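Local coordinates for protein thiamine-monophosphate kinase (Stenotrophomonas maltophilia, PDB 6XEP) that probably catalyses the ATP-dependent phosphorylation of thiamine monophosphate to thiamine diphosphate, the active form of vitamin B1, at residues A53-S58 / P134-V139; F69-K74 / E108-G113; D154-G159 / S239-H244; D160-S165 / G305-G310. All blocks are in the same frame, centred on the assembly; numbering follows the deposited sequence.

In the fold
Two pairs of contacts, one in each half of the chain, illustrate how chemistry follows place in a two-domain fold. Contact 1, which is buried, joins strands 48-57 and 136-145 in the sheet of the N-terminal half; contact 2 packs two helices on that sheet, L137 of contact 1 meeting F110 and I71 of contact 2. Contacts 3 and 4 lie about 7 Å apart between centres in the C-terminal half, where strands 242-245 and 301-308 are neighbours. Contact 1 is a regular hydrogen-bonded ladder with paired polar side chains, contact 2 has no hydrogen bond between its segments, contact 3 is a partly exposed loop held by a serine, a water and the apolar packing of V241, and contact 4 is buried strand pairing.

Contact 1: A53-S58 / P134-V139; sequences ADTLNS and PLSLSV
The hydroxyl of S136 donates to OD1 of N57, with OG and OD1 2.5 Å apart, and a residue pair further along T55 OG1 and S138 OG share a second bond of 2.8 Å. S136 OG stands anti to its own backbone N (chi1 179°), which points it across the strand gap to the amide. D54 with V139 and L56 with L137 are antiparallel hydrogen-bonded pairs, the shortest link being L56 N to L137 O at 2.8 Å. Beyond the paired strands, S58 N reaches L135 O almost straight, at 176°, while CB of S58 packs on CB of L135 at 3.7 Å. On the face of D54, L56, L137 and V139, CD1 of L137 lies against L56 O, and L137 packs on W106 of helix 104-120. On the polar face, N57 ND2 binds R132 O and S98 OG of the second subunit; at the outer edge of strand 48-57, T55 N bonds D129 OD2 of that subunit. D54, beside D82, is a predicted magnesium ligand; the strand pair thus probably joins a metal site to the subunit interface, as expected for the PurM-like N-terminal domain.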
# COMPACT_ATOMS: atom_id res chain seq x y z
N ALA A 53 -3.04 5.40 -3.00
CA ALA A 53 -1.83 5.02 -2.29
C ALA A 53 -0.85 6.18 -2.38
O ALA A 53 -0.71 6.78 -3.44
CB ALA A 53 -1.17 3.76 -2.87
N ASP A 54 -0.19 6.46 -1.27
CA ASP A 54 0.77 7.56 -1.18
C ASP A 54 1.88 7.13 -0.24
O ASP A 54 1.62 6.43 0.74
CB ASP A 54 0.11 8.84 -0.65
CG ASP A 54 -0.97 9.39 -1.58
OD1 ASP A 54 -2.16 9.08 -1.33
OD2 ASP A 54 -0.63 10.11 -2.55
N THR A 55 3.11 7.53 -0.55
CA THR A 55 4.22 7.29 0.35
C THR A 55 4.75 8.64 0.81
O THR A 55 4.93 9.54 -0.01
CB THR A 55 5.33 6.48 -0.32
OG1 THR A 55 4.85 5.16 -0.61
CG2 THR A 55 6.55 6.39 0.60
N LEU A 56 4.98 8.78 2.11
CA LEU A 56 5.66 9.95 2.66
C LEU A 56 7.02 9.50 3.16
O LEU A 56 7.12 8.57 3.97
CB LEU A 56 4.86 10.61 3.78
CG LEU A 56 3.75 11.58 3.33
CD1 LEU A 56 2.67 10.91 2.52
CD2 LEU A 56 3.15 12.29 4.53
N ASN A 57 8.07 10.16 2.67
CA ASN A 57 9.45 9.85 3.01
C ASN A 57 10.06 10.97 3.84
O ASN A 57 9.89 12.15 3.51
CB ASN A 57 10.28 9.64 1.75
CG ASN A 57 9.84 8.41 1.01
OD1 ASN A 57 9.59 7.39 1.63
ND2 ASN A 57 9.69 8.51 -0.31
N SER A 58 10.79 10.58 4.89
CA SER A 58 11.45 11.52 5.79
C SER A 58 12.41 12.42 5.02
O SER A 58 13.20 11.96 4.19
CB SER A 58 12.19 10.75 6.89
OG SER A 58 12.90 11.63 7.75
N PRO A 134 15.13 3.18 5.76
CA PRO A 134 14.93 4.63 5.91
C PRO A 134 13.46 4.95 6.15
O PRO A 134 12.57 4.32 5.58
CB PRO A 134 15.42 5.19 4.57
CG PRO A 134 16.35 4.19 4.06
CD PRO A 134 15.94 2.85 4.59
N LEU A 135 13.21 5.92 7.03
CA LEU A 135 11.85 6.22 7.47
C LEU A 135 10.95 6.55 6.28
O LEU A 135 11.16 7.54 5.58
CB LEU A 135 11.86 7.37 8.48
CG LEU A 135 10.52 7.80 9.04
CD1 LEU A 135 9.80 6.65 9.75
CD2 LEU A 135 10.69 9.00 9.98
N SER A 136 9.96 5.70 6.06
CA SER A 136 9.06 5.82 4.92
C SER A 136 7.73 5.21 5.33
O SER A 136 7.70 4.12 5.91
CB SER A 136 9.62 5.11 3.68
OG SER A 136 8.72 5.20 2.57
N LEU A 137 6.66 5.92 5.03
CA LEU A 137 5.31 5.52 5.43
C LEU A 137 4.46 5.46 4.17
O LEU A 137 4.27 6.47 3.49
CB LEU A 137 4.73 6.52 6.43
CG LEU A 137 5.72 6.74 7.59
CD1 LEU A 137 6.64 7.95 7.46
CD2 LEU A 137 5.01 6.83 8.83
N SER A 138 3.98 4.27 3.84
CA SER A 138 3.16 4.07 2.65
C SER A 138 1.78 3.62 3.09
O SER A 138 1.65 2.59 3.76
CB SER A 138 3.80 3.05 1.72
OG SER A 138 3.20 3.11 0.43
N VAL A 139 0.75 4.37 2.71
CA VAL A 139 -0.61 4.05 3.09
C VAL A 139 -1.42 3.78 1.83
O VAL A 139 -1.29 4.49 0.83
CB VAL A 139 -1.28 5.15 3.94
CG1 VAL A 139 -2.80 4.92 4.02
CG2 VAL A 139 -0.73 5.14 5.32
O HOH W 1 12.69 7.48 3.13

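Contact 2: F69-K74 / E108-G113; sequences FDIGWK and EAFGDG
A109 begins the meeting of helices 68-85 and 104-120: its carbonyl O lies 3.3 Å from F69 CA, a CA-H...O contact. Both helices lie on the four-stranded mixed sheet of the PurM-like N-terminal domain, and their short segments cross at -42° with axes only 6.4 Å apart. No hydrogen bond passes between the two segments, so the close approach rests on packing. Next comes F110, whose ring lies with one face over G72 CA, 3.7 Å from the centroid. Its CG, turned anti to the backbone N (chi1 170°), carries the ring toward helix 68-85, where CE2 also touches I71 CG2, the two side chains crossing at about a right angle. L95 and L97 of the sheet touch the same ring. D112 takes part through its CB, set against CD2 of F69, while its carboxylate turns to a salt bridge with R19. Without a side chain on either G72 or G113, the two backbones come together, G72 C and G113 C being 3.9 Å apart. W73 CA lies near G113 O, though the indole NE1 is bonded elsewhere, to P204 O. The F69 ring lies across G113: G113 CA sits over one face of it, 3.5 Å from its centroid and 19° off the normal.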
# COMPACT_ATOMS: atom_id res chain seq x y z
N PHE A 69 3.40 11.98 16.00
CA PHE A 69 1.95 12.18 15.88
C PHE A 69 1.60 12.87 14.57
O PHE A 69 0.64 12.49 13.90
CB PHE A 69 1.44 13.01 17.07
CG PHE A 69 -0.04 13.30 17.04
CD1 PHE A 69 -0.54 14.35 16.31
CD2 PHE A 69 -0.92 12.54 17.80
CE1 PHE A 69 -1.90 14.62 16.28
CE2 PHE A 69 -2.28 12.80 17.80
CZ PHE A 69 -2.77 13.84 17.03
N ASP A 70 2.36 13.89 14.19
CA ASP A 70 2.04 14.64 12.97
C ASP A 70 2.32 13.82 11.72
O ASP A 70 1.60 13.95 10.72
CB ASP A 70 2.83 15.94 12.99
CG ASP A 70 2.54 16.75 14.24
OD1 ASP A 70 1.34 16.81 14.61
OD2 ASP A 70 3.48 17.29 14.87
N ILE A 71 3.35 12.98 11.75
CA ILE A 71 3.60 12.07 10.64
C ILE A 71 2.44 11.10 10.49
O ILE A 71 1.98 10.82 9.37
CB ILE A 71 4.94 11.34 10.84
CG1 ILE A 71 6.09 12.33 10.84
CG2 ILE A 71 5.15 10.33 9.72
CD1 ILE A 71 7.42 11.69 11.24
N GLY A 72 1.95 10.56 11.61
CA GLY A 72 0.81 9.65 11.54
C GLY A 72 -0.44 10.31 10.99
O GLY A 72 -1.12 9.75 10.12
N TRP A 73 -0.73 11.52 11.46
CA TRP A 73 -1.88 12.26 10.94
C TRP A 73 -1.73 12.54 9.45
O TRP A 73 -2.62 12.21 8.64
CB TRP A 73 -2.02 13.57 11.72
CG TRP A 73 -3.19 14.45 11.31
CD1 TRP A 73 -3.33 15.18 10.15
CD2 TRP A 73 -4.38 14.70 12.08
NE1 TRP A 73 -4.53 15.87 10.16
CE2 TRP A 73 -5.19 15.59 11.32
CE3 TRP A 73 -4.84 14.27 13.33
CZ2 TRP A 73 -6.43 16.03 11.78
CZ3 TRP A 73 -6.08 14.72 13.77
CH2 TRP A 73 -6.85 15.58 12.99
N LYS A 74 -0.61 13.14 9.05
CA LYS A 74 -0.50 13.63 7.69
C LYS A 74 -0.43 12.48 6.70
O LYS A 74 -1.00 12.58 5.60
CB LYS A 74 0.72 14.56 7.55
CG LYS A 74 0.79 15.18 6.16
CD LYS A 74 1.66 16.44 6.13
CE LYS A 74 1.54 17.11 4.76
NZ LYS A 74 2.32 18.38 4.65
N GLU A 108 3.95 4.23 18.96
CA GLU A 108 2.75 4.54 19.74
C GLU A 108 2.26 5.96 19.46
O GLU A 108 1.06 6.20 19.32
CB GLU A 108 3.04 4.34 21.23
CG GLU A 108 1.85 4.58 22.15
CD GLU A 108 2.04 3.94 23.53
OE1 GLU A 108 3.09 4.16 24.18
OE2 GLU A 108 1.13 3.20 23.97
N ALA A 109 3.20 6.91 19.38
CA ALA A 109 2.85 8.30 19.10
C ALA A 109 2.37 8.47 17.67
O ALA A 109 1.45 9.24 17.40
CB ALA A 109 4.06 9.19 19.35
N PHE A 110 3.01 7.77 16.73
CA PHE A 110 2.51 7.76 15.36
C PHE A 110 1.07 7.25 15.34
O PHE A 110 0.21 7.81 14.67
CB PHE A 110 3.42 6.88 14.50
CG PHE A 110 2.86 6.59 13.14
CD1 PHE A 110 1.95 5.56 12.94
CD2 PHE A 110 3.26 7.33 12.06
CE1 PHE A 110 1.43 5.31 11.68
CE2 PHE A 110 2.73 7.08 10.80
CZ PHE A 110 1.83 6.06 10.61
N GLY A 111 0.80 6.18 16.10
CA GLY A 111 -0.54 5.63 16.12
C GLY A 111 -1.54 6.62 16.69
O GLY A 111 -2.68 6.71 16.21
N ASP A 112 -1.13 7.39 17.70
CA ASP A 112 -2.00 8.45 18.22
C ASP A 112 -2.51 9.34 17.09
O ASP A 112 -3.71 9.63 17.01
CB ASP A 112 -1.25 9.30 19.24
CG ASP A 112 -1.14 8.66 20.59
OD1 ASP A 112 -1.79 7.62 20.85
OD2 ASP A 112 -0.37 9.21 21.41
N GLY A 113 -1.62 9.78 16.21
CA GLY A 113 -2.03 10.71 15.18
C GLY A 113 -2.82 10.05 14.08
O GLY A 113 -3.79 10.62 13.58

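Contact 3: D154-G159 / S239-H244; sequences DRAQLG and SNVAAH
S239 and A156 tie a connecting loop to the end of a helix: residues 154-159, between strands 136-145 and 161-165, run past the point where helix 228-239 gives way to strand 242-245. The link is a single direct hydrogen bond, from A156 N to S239 OG, 3.0 Å long and somewhat bent, at 148°. R155 N is also close to the hydroxyl but badly angled for a bond. OG thus accepts from A156 N and gives its single proton chiefly to R153 O, with I235 O inside the helix as a weak alternative; chi1 of -58° sets OG anti to the carbonyl carbon and beside the backbone N. A water forms a second bridge, donating to S239 O at 2.6 Å and to A156 O at 2.8 Å. N240 then leaves the helix with positive phi in a Schellman motif, a common way to end a helix, and the chain turns into the next strand of the PurM-like C-terminal domain. Beyond that turn the contact becomes apolar. V241 points at the loop and divides its two methyls: CG2 lies 4.3 Å from A156 CB, whereas CG1 meets L158 CD2 at 3.7 Å. The side chains of L158 and V241 run alongside in opposite senses, and V241 also rests on I307 of strand 301-308. D154 directs its carboxylate to R152, next to R153, a predicted ATP-binding residue.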
# COMPACT_ATOMS: atom_id res chain seq x y z
N ASP A 154 -13.06 15.56 -15.21
CA ASP A 154 -13.23 15.84 -16.63
C ASP A 154 -14.62 16.36 -16.98
O ASP A 154 -14.96 16.47 -18.17
CB ASP A 154 -12.92 14.58 -17.46
CG ASP A 154 -13.89 13.44 -17.21
OD1 ASP A 154 -14.58 13.45 -16.18
OD2 ASP A 154 -13.97 12.51 -18.04
N ARG A 155 -15.42 16.76 -16.00
CA ARG A 155 -16.81 17.11 -16.29
C ARG A 155 -17.15 18.56 -15.97
O ARG A 155 -18.33 18.90 -15.83
CB ARG A 155 -17.75 16.15 -15.54
CG ARG A 155 -17.63 14.73 -16.09
CD ARG A 155 -18.69 13.80 -15.57
NE ARG A 155 -18.66 12.52 -16.28
CZ ARG A 155 -19.10 11.37 -15.78
NH1 ARG A 155 -19.59 11.32 -14.54
NH2 ARG A 155 -19.02 10.26 -16.51
N ALA A 156 -16.16 19.44 -15.88
CA ALA A 156 -16.46 20.86 -15.77
C ALA A 156 -17.24 21.31 -17.01
O ALA A 156 -17.00 20.82 -18.11
CB ALA A 156 -15.18 21.67 -15.61
N GLN A 157 -18.19 22.23 -16.82
CA GLN A 157 -19.05 22.71 -17.89
C GLN A 157 -18.81 24.19 -18.11
O GLN A 157 -18.55 24.94 -17.17
CB GLN A 157 -20.53 22.48 -17.56
CG GLN A 157 -20.89 21.01 -17.43
CD GLN A 157 -20.63 20.26 -18.71
OE1 GLN A 157 -21.14 20.63 -19.77
NE2 GLN A 157 -19.82 19.21 -18.62
N LEU A 158 -18.91 24.61 -19.37
CA LEU A 158 -18.84 26.03 -19.68
C LEU A 158 -19.86 26.80 -18.85
O LEU A 158 -21.00 26.37 -18.69
CB LEU A 158 -19.09 26.26 -21.18
CG LEU A 158 -18.07 25.61 -22.13
CD1 LEU A 158 -18.34 25.99 -23.57
CD2 LEU A 158 -16.64 25.97 -21.75
N GLY A 159 -19.43 27.95 -18.31
CA GLY A 159 -20.27 28.73 -17.43
C GLY A 159 -20.24 28.36 -15.96
O GLY A 159 -20.83 29.08 -15.15
N SER A 239 -11.28 18.41 -18.75
CA SER A 239 -12.59 18.85 -19.20
C SER A 239 -12.56 19.59 -20.54
O SER A 239 -13.62 19.91 -21.07
CB SER A 239 -13.25 19.76 -18.14
OG SER A 239 -13.38 19.10 -16.87
N ASN A 240 -11.37 19.88 -21.09
CA ASN A 240 -11.23 20.60 -22.37
C ASN A 240 -11.83 22.01 -22.30
O ASN A 240 -12.58 22.43 -23.20
CB ASN A 240 -11.84 19.80 -23.53
CG ASN A 240 -11.45 20.35 -24.91
OD1 ASN A 240 -10.32 20.82 -25.12
ND2 ASN A 240 -12.37 20.27 -25.86
N VAL A 241 -11.50 22.75 -21.24
CA VAL A 241 -12.05 24.08 -21.01
C VAL A 241 -10.96 25.00 -20.49
O VAL A 241 -9.89 24.55 -20.07
CB VAL A 241 -13.23 24.08 -20.02
CG1 VAL A 241 -14.38 23.23 -20.55
CG2 VAL A 241 -12.73 23.59 -18.63
N ALA A 242 -11.25 26.29 -20.48
CA ALA A 242 -10.42 27.23 -19.73
C ALA A 242 -10.96 27.40 -18.32
O ALA A 242 -12.18 27.37 -18.09
CB ALA A 242 -10.36 28.60 -20.41
N ALA A 243 -10.04 27.58 -17.39
CA ALA A 243 -10.37 27.96 -16.02
C ALA A 243 -9.81 29.35 -15.75
O ALA A 243 -8.62 29.61 -16.01
CB ALA A 243 -9.81 26.95 -15.02
N HIS A 244 -10.64 30.25 -15.27
CA HIS A 244 -10.21 31.61 -14.98
C HIS A 244 -10.29 31.80 -13.47
O HIS A 244 -11.32 31.51 -12.87
CB HIS A 244 -11.08 32.62 -15.73
CG HIS A 244 -10.77 32.71 -17.19
ND1 HIS A 244 -9.89 33.63 -17.71
CD2 HIS A 244 -11.18 31.96 -18.24
CE1 HIS A 244 -9.80 33.47 -19.02
NE2 HIS A 244 -10.57 32.45 -19.37
O HOH W 2 -16.20 20.03 -20.70

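Contact 4: D160-S165 / G305-G310; sequences DDIWVS and GRIADG
D160 O and G305 O accept the two main bonds that pair the start of strand 161-165 with the end of strand 301-308. I307 N donates to D160 O at 2.8 Å, and I162 N to G305 O at 2.9 Å. The second N-H is almost in line, at 172°, yet it meets the oxygen from above the carbonyl plane, 63° out of it. I162 with G305 is the antiparallel hydrogen-bonded pair, D161 with R306 the non-hydrogen-bonded one. A reverse bond from G305 N to I162 O is weak; the two segment directions make 138°, well short of antiparallel. Beside these bonds I162 reaches across to strand 301-308: its CD1 comes within 3.4 Å of R306 O and 3.9 Å of I307 CD1, while CG1 and CB lie over the backbone of G305. I307 in turn places CG1 against D160 CB, 3.8 Å away. G305 O has a further partner, a water that also donates to D161 OD1 at 2.7 Å.

In the next shell, D160 OD2 is gripped by T281 OG1, H219 ND1 and the backbone N of Q157. D161 OD2 forms a salt bridge with R287. A243 lies against I307 from the next strand, and I304 continues the apolar packing of I162. These strands belong to the mixed sheet of the PurM-like C-terminal domain, in which strand 161-165 is flanked by 277-282 and 301-308.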
# COMPACT_ATOMS: atom_id res chain seq x y z
N ASP A 160 -19.57 27.27 -15.58
CA ASP A 160 -19.50 26.90 -14.16
C ASP A 160 -18.78 27.97 -13.35
O ASP A 160 -17.85 28.63 -13.83
CB ASP A 160 -18.75 25.58 -13.98
CG ASP A 160 -19.59 24.35 -14.30
OD1 ASP A 160 -20.79 24.50 -14.63
OD2 ASP A 160 -19.03 23.23 -14.21
N ASP A 161 -19.19 28.12 -12.09
CA ASP A 161 -18.34 28.77 -11.10
C ASP A 161 -17.25 27.79 -10.65
O ASP A 161 -17.45 26.58 -10.62
CB ASP A 161 -19.14 29.20 -9.87
CG ASP A 161 -20.19 30.24 -10.17
OD1 ASP A 161 -19.93 31.13 -11.01
OD2 ASP A 161 -21.29 30.19 -9.55
N ILE A 162 -16.10 28.34 -10.26
CA ILE A 162 -15.04 27.58 -9.60
C ILE A 162 -15.08 27.93 -8.12
O ILE A 162 -15.19 29.11 -7.76
CB ILE A 162 -13.67 27.91 -10.21
CG1 ILE A 162 -13.66 27.65 -11.72
CG2 ILE A 162 -12.56 27.07 -9.56
CD1 ILE A 162 -12.33 28.02 -12.37
N TRP A 163 -14.97 26.90 -7.27
CA TRP A 163 -15.03 27.04 -5.81
C TRP A 163 -13.83 26.34 -5.18
O TRP A 163 -13.29 25.40 -5.75
CB TRP A 163 -16.29 26.39 -5.21
CG TRP A 163 -17.59 27.02 -5.63
CD1 TRP A 163 -18.27 26.81 -6.80
CD2 TRP A 163 -18.37 27.96 -4.88
NE1 TRP A 163 -19.42 27.56 -6.82
CE2 TRP A 163 -19.51 28.27 -5.65
CE3 TRP A 163 -18.21 28.56 -3.63
CZ2 TRP A 163 -20.50 29.16 -5.21
CZ3 TRP A 163 -19.19 29.45 -3.18
CH2 TRP A 163 -20.32 29.75 -3.98
N VAL A 164 -13.46 26.78 -3.98
CA VAL A 164 -12.44 26.06 -3.22
C VAL A 164 -12.79 26.10 -1.74
O VAL A 164 -13.36 27.07 -1.23
CB VAL A 164 -11.02 26.64 -3.48
CG1 VAL A 164 -10.87 28.04 -2.92
CG2 VAL A 164 -9.95 25.68 -2.94
N SER A 165 -12.47 25.02 -1.04
CA SER A 165 -12.77 24.91 0.38
C SER A 165 -11.65 25.50 1.22
O SER A 165 -10.51 25.64 0.77
CB SER A 165 -13.00 23.45 0.78
OG SER A 165 -11.81 22.66 0.57
N GLY A 305 -13.65 31.83 -9.27
CA GLY A 305 -13.43 31.92 -10.70
C GLY A 305 -14.55 31.30 -11.50
O GLY A 305 -15.65 31.08 -10.98
N ARG A 306 -14.25 31.02 -12.76
CA ARG A 306 -15.26 30.57 -13.70
C ARG A 306 -14.62 29.68 -14.77
O ARG A 306 -13.42 29.79 -15.05
CB ARG A 306 -15.97 31.75 -14.39
CG ARG A 306 -15.04 32.51 -15.30
CD ARG A 306 -15.56 33.90 -15.66
NE ARG A 306 -14.50 34.67 -16.31
CZ ARG A 306 -14.22 34.64 -17.61
NH1 ARG A 306 -14.94 33.87 -18.42
NH2 ARG A 306 -13.24 35.37 -18.10
N ILE A 307 -15.44 28.79 -15.33
CA ILE A 307 -15.06 27.92 -16.44
C ILE A 307 -15.58 28.56 -17.72
O ILE A 307 -16.73 29.03 -17.75
CB ILE A 307 -15.64 26.51 -16.25
CG1 ILE A 307 -15.06 25.85 -15.00
CG2 ILE A 307 -15.38 25.64 -17.50
CD1 ILE A 307 -13.60 25.51 -15.10
N ALA A 308 -14.75 28.60 -18.77
CA ALA A 308 -15.10 29.33 -19.98
C ALA A 308 -14.47 28.66 -21.19
O ALA A 308 -13.61 27.78 -21.07
CB ALA A 308 -14.63 30.79 -19.92
N ASP A 309 -14.92 29.10 -22.37
CA ASP A 309 -14.33 28.68 -23.63
C ASP A 309 -12.83 28.99 -23.64
O ASP A 309 -12.39 30.00 -23.10
CB ASP A 309 -15.02 29.41 -24.78
CG ASP A 309 -14.72 28.80 -26.14
OD1 ASP A 309 -14.14 27.70 -26.17
OD2 ASP A 309 -15.09 29.45 -27.15
N GLY A 310 -12.05 28.11 -24.29
CA GLY A 310 -10.61 28.29 -24.37
C GLY A 310 -9.84 27.12 -23.77
O GLY A 310 -10.38 26.01 -23.67
O HOH W 3 -17.86 32.81 -10.61